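Local coordinates for uncharacterized protein (Staphylococcus aureus subsp. aureus, PDB 3H04) that is of unknown function but has an alpha/beta-hydrolase fold and is probably a serine hydrolase, possibly an esterase related to feruloyl esterases, at residues A[123-128]-A[260-265]; A[211-216]-A[239-244]. All coordinates share one frame; numbering follows the deposited sequence.

Contact 1: residues A[123-128]-A[260-265]; sequences IDFYGY and TIYRKV
Phe125 and Ile123, on strand 121-125 between strands 98-103 and 212-217 of the alpha/beta-hydrolase sheet, pack against Ile261, Tyr262 and Val265 of the C-terminal helix 256-273 in a buried, largely apolar helix-on-sheet contact. Strand and helix segments run nearly antiparallel, their N-to-C directions 160° apart and their axes 11.1 Å from each other, so side chains alone bridge the gap. With CG roughly anti to the carbonyl carbon (chi1 -85°), the Phe125 ring projects from the sheet and brings CE1, CZ and CE2 to the helix. There the Phe125 edge points at the face of Tyr262 in a T-shaped pair, the two ring centroids 5.2 Å apart and the planes at 70°; the closest carbons are Phe125 CE2 and Tyr262 CZ, at 3.5 Å. Val265 CG2 touches the ring at its edge, 3.8 Å from Phe125 CE1, while Ile261 CG2 comes obliquely to Phe125 CZ, also at 3.8 Å. The other Val265 methyl, CG1, meets Ile123 CD1 at 3.6 Å, and CG2 also touches Ile123 CG2. Phe101 of the adjacent strand adds a further edge-to-face ring to Phe125. No hydrogen bond crosses between the segments: the helix is held here by methyl and ring contacts, while the buried hydroxyl of Tyr262, close to the Phe125 ring, is hydrogen-bonded to Asp251, from a loop outside both segments.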
loop_
_atom_site.group_PDB
_atom_site.type_symbol
_atom_site.label_atom_id
_atom_site.label_comp_id
_atom_site.label_asym_id
_atom_site.label_seq_id
_atom_site.Cartn_x
_atom_site.Cartn_y
_atom_site.Cartn_z
ATOM N N ILE A 123 7.707 2.994 4.953
ATOM C CA ILE A 123 6.712 3.884 5.523
ATOM C C ILE A 123 5.368 3.197 5.365
ATOM O O ILE A 123 4.959 2.929 4.250
ATOM C CB ILE A 123 6.685 5.237 4.847
ATOM C CG1 ILE A 123 8.124 5.785 4.724
ATOM C CG2 ILE A 123 5.683 6.177 5.582
ATOM C CD1 ILE A 123 8.313 6.676 3.543
ATOM N N ASP A 124 4.725 2.891 6.493
ATOM C CA ASP A 124 3.513 2.054 6.585
ATOM C C ASP A 124 2.420 2.903 7.163
ATOM O O ASP A 124 2.386 3.147 8.383
ATOM C CB ASP A 124 3.799 0.845 7.490
ATOM C CG ASP A 124 2.555 0.073 7.939
ATOM O OD1 ASP A 124 1.429 0.258 7.413
ATOM O OD2 ASP A 124 2.740 -0.739 8.903
ATOM N N PHE A 125 1.539 3.397 6.281
ATOM C CA PHE A 125 0.362 4.137 6.731
ATOM C C PHE A 125 -0.816 3.154 6.770
ATOM O O PHE A 125 -1.241 2.643 5.725
ATOM C CB PHE A 125 0.032 5.299 5.804
ATOM C CG PHE A 125 0.786 6.576 6.071
ATOM C CD1 PHE A 125 1.992 6.618 6.797
ATOM C CD2 PHE A 125 0.278 7.763 5.564
ATOM C CE1 PHE A 125 2.688 7.846 6.982
ATOM C CE2 PHE A 125 0.928 8.936 5.752
ATOM C CZ PHE A 125 2.139 9.000 6.461
ATOM N N TYR A 126 -1.282 2.840 7.984
ATOM C CA TYR A 126 -2.463 2.027 8.230
ATOM C C TYR A 126 -2.603 0.744 7.397
ATOM O O TYR A 126 -3.698 0.425 6.886
ATOM C CB TYR A 126 -3.753 2.835 8.197
ATOM C CG TYR A 126 -3.846 3.913 7.136
ATOM C CD1 TYR A 126 -4.261 3.602 5.836
ATOM C CD2 TYR A 126 -3.440 5.209 7.400
ATOM C CE1 TYR A 126 -4.330 4.588 4.805
ATOM C CE2 TYR A 126 -3.532 6.201 6.387
ATOM C CZ TYR A 126 -3.984 5.881 5.111
ATOM O OH TYR A 126 -4.030 6.828 4.121
ATOM N N GLY A 127 -1.491 0.027 7.289
ATOM C CA GLY A 127 -1.418 -1.250 6.607
ATOM C C GLY A 127 -1.270 -2.415 7.606
ATOM O O GLY A 127 -1.653 -2.340 8.798
ATOM N N TYR A 128 -0.723 -3.485 7.073
ATOM C CA TYR A 128 -0.690 -4.764 7.732
ATOM C C TYR A 128 0.374 -5.608 7.072
ATOM O O TYR A 128 0.728 -5.351 5.942
ATOM C CB TYR A 128 -2.045 -5.468 7.605
ATOM C CG TYR A 128 -2.704 -5.419 6.242
ATOM C CD1 TYR A 128 -2.540 -6.457 5.334
ATOM C CD2 TYR A 128 -3.462 -4.308 5.846
ATOM C CE1 TYR A 128 -3.144 -6.419 4.073
ATOM C CE2 TYR A 128 -4.108 -4.269 4.571
ATOM C CZ TYR A 128 -3.941 -5.338 3.721
ATOM O OH TYR A 128 -4.497 -5.329 2.489
ATOM N N THR A 260 1.949 17.328 9.598
ATOM C CA THR A 260 2.960 17.083 10.619
ATOM C C THR A 260 3.552 15.686 10.565
ATOM O O THR A 260 4.764 15.510 10.705
ATOM C CB THR A 260 2.384 17.390 12.012
ATOM O OG1 THR A 260 2.203 18.792 12.069
ATOM C CG2 THR A 260 3.295 16.937 13.126
ATOM N N ILE A 261 2.686 14.705 10.387
ATOM C CA ILE A 261 3.095 13.316 10.206
ATOM C C ILE A 261 3.948 13.109 8.934
ATOM O O ILE A 261 4.951 12.432 8.987
ATOM C CB ILE A 261 1.858 12.368 10.262
ATOM C CG1 ILE A 261 1.333 12.387 11.732
ATOM C CG2 ILE A 261 2.236 10.910 9.785
ATOM C CD1 ILE A 261 0.027 11.624 12.004
ATOM N N TYR A 262 3.571 13.720 7.826
ATOM C CA TYR A 262 4.392 13.696 6.603
ATOM C C TYR A 262 5.769 14.319 6.809
ATOM O O TYR A 262 6.750 13.805 6.289
ATOM C CB TYR A 262 3.679 14.346 5.372
ATOM C CG TYR A 262 2.753 13.383 4.660
ATOM C CD1 TYR A 262 1.415 13.254 5.034
ATOM C CD2 TYR A 262 3.228 12.550 3.657
ATOM C CE1 TYR A 262 0.577 12.321 4.400
ATOM C CE2 TYR A 262 2.404 11.608 3.003
ATOM C CZ TYR A 262 1.064 11.501 3.395
ATOM O OH TYR A 262 0.233 10.594 2.795
ATOM N N ARG A 263 5.841 15.418 7.555
ATOM C CA ARG A 263 7.138 16.001 7.894
ATOM C C ARG A 263 7.958 15.066 8.773
ATOM O O ARG A 263 9.136 14.941 8.556
ATOM C CB ARG A 263 6.988 17.349 8.574
ATOM C CG ARG A 263 6.565 18.421 7.590
ATOM C CD ARG A 263 6.590 19.771 8.256
ATOM N NE ARG A 263 5.942 20.797 7.442
ATOM C CZ ARG A 263 6.428 21.300 6.304
ATOM N NH1 ARG A 263 7.572 20.871 5.784
ATOM N NH2 ARG A 263 5.749 22.261 5.679
ATOM N N LYS A 264 7.309 14.355 9.692
ATOM C CA LYS A 264 7.981 13.324 10.475
ATOM C C LYS A 264 8.488 12.151 9.606
ATOM O O LYS A 264 9.514 11.561 9.910
ATOM C CB LYS A 264 7.051 12.758 11.550
ATOM C CG LYS A 264 6.660 13.700 12.644
ATOM C CD LYS A 264 5.741 12.976 13.589
ATOM C CE LYS A 264 5.429 13.800 14.803
ATOM N NZ LYS A 264 6.465 13.608 15.773
ATOM N N VAL A 265 7.776 11.851 8.527
ATOM C CA VAL A 265 8.221 10.826 7.598
ATOM C C VAL A 265 9.574 11.216 7.002
ATOM O O VAL A 265 10.534 10.431 7.011
ATOM C CB VAL A 265 7.181 10.552 6.495
ATOM C CG1 VAL A 265 7.823 9.805 5.334
ATOM C CG2 VAL A 265 6.006 9.745 7.084
#

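Contact 2: residues A[211-216]-A[239-244]; sequences PVFIAH and TFERVN
Strands 212-217 and 238-243 pair in parallel, from Phe213 beside Thr239 to His216 beside Arg242, with segment axes 4.6 Å apart and directions within 2°. Five backbone hydrogen bonds zigzag between them. Thr239 N donates to Val212 O; Ile214 N gives the shortest bond, 2.7 Å to Thr239 O. Glu241 N then reaches Ile214 O (2.8 Å), and His216 N returns to Glu241 O (2.9 Å). The last bond runs from Val243 N to His216 O at 3.0 Å. Ile214 and His216 on one strand, Thr239 and Glu241 on the other, each spend both N-H and carbonyl on this pair. Several carbonyls also receive a CA-H...O contact, the tightest from Ala215 CA to Glu241 O at 3.2 Å. The intervening residues of 212-217 turn to the other neighbour, strand 121-125: Phe213 bonds to Val122 and Asp124, and Ala215 to Asp124. On one face, Thr239 CG2 approaches the Phe213 ring obliquely, 3.8 Å from Phe213 CE1. On the other, Phe240 CD1 touches Ile214 CG2 at 3.7 Å, and the edge of that ring also faces Ile214 O. Polar ends are met elsewhere: His216 ND1 by Ser228, His216 NE2 by Val223 O, and Arg242 by a salt bridge to Glu229. The pair belongs to a beta-alpha-beta unit whose helix 226-232 covers the Ile214 and Phe240 face, while helix 256-273 covers Phe213 and Val243; strand 238-243 closes this end of the sheet.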
loop_
_atom_site.group_PDB
_atom_site.type_symbol
_atom_site.label_atom_id
_atom_site.label_comp_id
_atom_site.label_asym_id
_atom_site.label_seq_id
_atom_site.Cartn_x
_atom_site.Cartn_y
_atom_site.Cartn_z
ATOM N N PRO A 211 14.225 -0.163 8.942
ATOM C CA PRO A 211 13.331 0.576 9.825
ATOM C C PRO A 211 11.961 0.864 9.252
ATOM O O PRO A 211 11.826 1.181 8.060
ATOM C CB PRO A 211 14.082 1.899 10.056
ATOM C CG PRO A 211 15.502 1.598 9.847
ATOM C CD PRO A 211 15.503 0.544 8.758
ATOM N N VAL A 212 10.952 0.820 10.116
ATOM C CA VAL A 212 9.574 1.019 9.708
ATOM C C VAL A 212 8.931 2.201 10.383
ATOM O O VAL A 212 8.906 2.284 11.640
ATOM C CB VAL A 212 8.698 -0.180 9.999
ATOM C CG1 VAL A 212 7.323 0.072 9.359
ATOM C CG2 VAL A 212 9.361 -1.534 9.445
ATOM N N PHE A 213 8.430 3.140 9.590
ATOM C CA PHE A 213 7.616 4.271 10.147
ATOM C C PHE A 213 6.150 3.861 10.084
ATOM O O PHE A 213 5.680 3.474 9.015
ATOM C CB PHE A 213 7.876 5.531 9.353
ATOM C CG PHE A 213 7.171 6.770 9.870
ATOM C CD1 PHE A 213 7.853 7.691 10.614
ATOM C CD2 PHE A 213 5.796 6.980 9.605
ATOM C CE1 PHE A 213 7.218 8.846 11.105
ATOM C CE2 PHE A 213 5.155 8.120 10.088
ATOM C CZ PHE A 213 5.870 9.049 10.853
ATOM N N ILE A 214 5.420 3.917 11.191
ATOM C CA ILE A 214 4.016 3.473 11.218
ATOM C C ILE A 214 3.163 4.649 11.627
ATOM O O ILE A 214 3.499 5.318 12.617
ATOM C CB ILE A 214 3.804 2.310 12.181
ATOM C CG1 ILE A 214 4.770 1.145 11.787
ATOM C CG2 ILE A 214 2.281 1.930 12.224
ATOM C CD1 ILE A 214 4.941 0.003 12.832
ATOM N N ALA A 215 2.060 4.907 10.882
ATOM C CA ALA A 215 1.017 5.882 11.316
ATOM C C ALA A 215 -0.300 5.113 11.215
ATOM O O ALA A 215 -0.583 4.516 10.144
ATOM C CB ALA A 215 0.996 7.153 10.443
ATOM N N HIS A 216 -1.063 5.082 12.285
ATOM C CA HIS A 216 -2.259 4.295 12.347
ATOM C C HIS A 216 -3.227 4.842 13.393
ATOM O O HIS A 216 -2.806 5.177 14.421
ATOM C CB HIS A 216 -1.876 2.857 12.646
ATOM C CG HIS A 216 -2.868 1.844 12.190
ATOM N ND1 HIS A 216 -2.506 0.600 11.756
ATOM C CD2 HIS A 216 -4.212 1.885 12.128
ATOM C CE1 HIS A 216 -3.582 -0.079 11.438
ATOM N NE2 HIS A 216 -4.629 0.679 11.653
ATOM N N THR A 239 9.073 3.697 14.389
ATOM C CA THR A 239 8.598 4.987 14.857
ATOM C C THR A 239 7.101 4.861 14.626
ATOM O O THR A 239 6.684 4.418 13.532
ATOM C CB THR A 239 9.181 6.164 14.003
ATOM O OG1 THR A 239 10.608 6.211 14.163
ATOM C CG2 THR A 239 8.602 7.538 14.398
ATOM N N PHE A 240 6.322 5.233 15.629
ATOM C CA PHE A 240 4.890 4.961 15.640
ATOM C C PHE A 240 4.136 6.264 16.002
ATOM O O PHE A 240 4.314 6.842 17.106
ATOM C CB PHE A 240 4.604 3.874 16.645
ATOM C CG PHE A 240 3.204 3.301 16.610
ATOM C CD1 PHE A 240 2.322 3.494 15.540
ATOM C CD2 PHE A 240 2.784 2.518 17.692
ATOM C CE1 PHE A 240 1.007 2.924 15.568
ATOM C CE2 PHE A 240 1.514 1.914 17.714
ATOM C CZ PHE A 240 0.615 2.136 16.631
ATOM N N GLU A 241 3.308 6.690 15.066
ATOM C CA GLU A 241 2.264 7.669 15.328
ATOM C C GLU A 241 0.923 6.985 15.428
ATOM O O GLU A 241 0.333 6.497 14.421
ATOM C CB GLU A 241 2.240 8.710 14.219
ATOM C CG GLU A 241 3.496 9.562 14.195
ATOM C CD GLU A 241 3.502 10.528 15.340
ATOM O OE1 GLU A 241 2.523 11.315 15.453
ATOM O OE2 GLU A 241 4.478 10.526 16.122
ATOM N N ARG A 242 0.428 6.997 16.648
ATOM C CA ARG A 242 -0.780 6.303 17.034
ATOM C C ARG A 242 -1.812 7.426 17.153
ATOM O O ARG A 242 -1.888 8.132 18.158
ATOM C CB ARG A 242 -0.517 5.565 18.354
ATOM C CG ARG A 242 -1.429 4.449 18.638
ATOM C CD ARG A 242 -1.320 3.915 20.098
ATOM N NE ARG A 242 -2.511 3.111 20.230
ATOM C CZ ARG A 242 -2.594 1.832 19.934
ATOM N NH1 ARG A 242 -1.499 1.105 19.727
ATOM N NH2 ARG A 242 -3.774 1.250 20.013
ATOM N N VAL A 243 -2.578 7.614 16.097
ATOM C CA VAL A 243 -3.480 8.749 15.967
ATOM C C VAL A 243 -4.802 8.438 16.663
ATOM O O VAL A 243 -5.388 7.380 16.445
ATOM C CB VAL A 243 -3.683 9.087 14.490
ATOM C CG1 VAL A 243 -4.714 10.239 14.296
ATOM C CG2 VAL A 243 -2.335 9.430 13.866
ATOM N N ASN A 244 -5.239 9.352 17.536
ATOM C CA ASN A 244 -6.419 9.152 18.371
ATOM C C ASN A 244 -7.675 9.602 17.625
ATOM O O ASN A 244 -8.316 10.591 17.971
ATOM C CB ASN A 244 -6.261 9.865 19.725
ATOM C CG ASN A 244 -7.415 9.569 20.687
ATOM O OD1 ASN A 244 -7.887 8.415 20.810
ATOM N ND2 ASN A 244 -7.875 10.609 21.369
#

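The two contacts meet at neighbouring strands of one sheet, their centres about 6 Å apart: Tyr126 N lies 2.8 Å from Ala215 O, a probable hydrogen bond, and Val265 CG2 packs on Phe213 CE2. Helix 256-273, which follows strand 238-243 in the chain, turns back over the sheet, so it spans the strands of both contacts. Contact 1 is wholly buried and relies on rings and methyls between layers. Contact 2 works within a layer through backbone bonds, and its outer strand carries more exposed side chains, including Arg242. Both lie near Ser104, Asp220 and His248, whose arrangement resembles a catalytic triad: His216 touches that group, Phe125 is close without touching, and Tyr126 meets His248 edge-to-face.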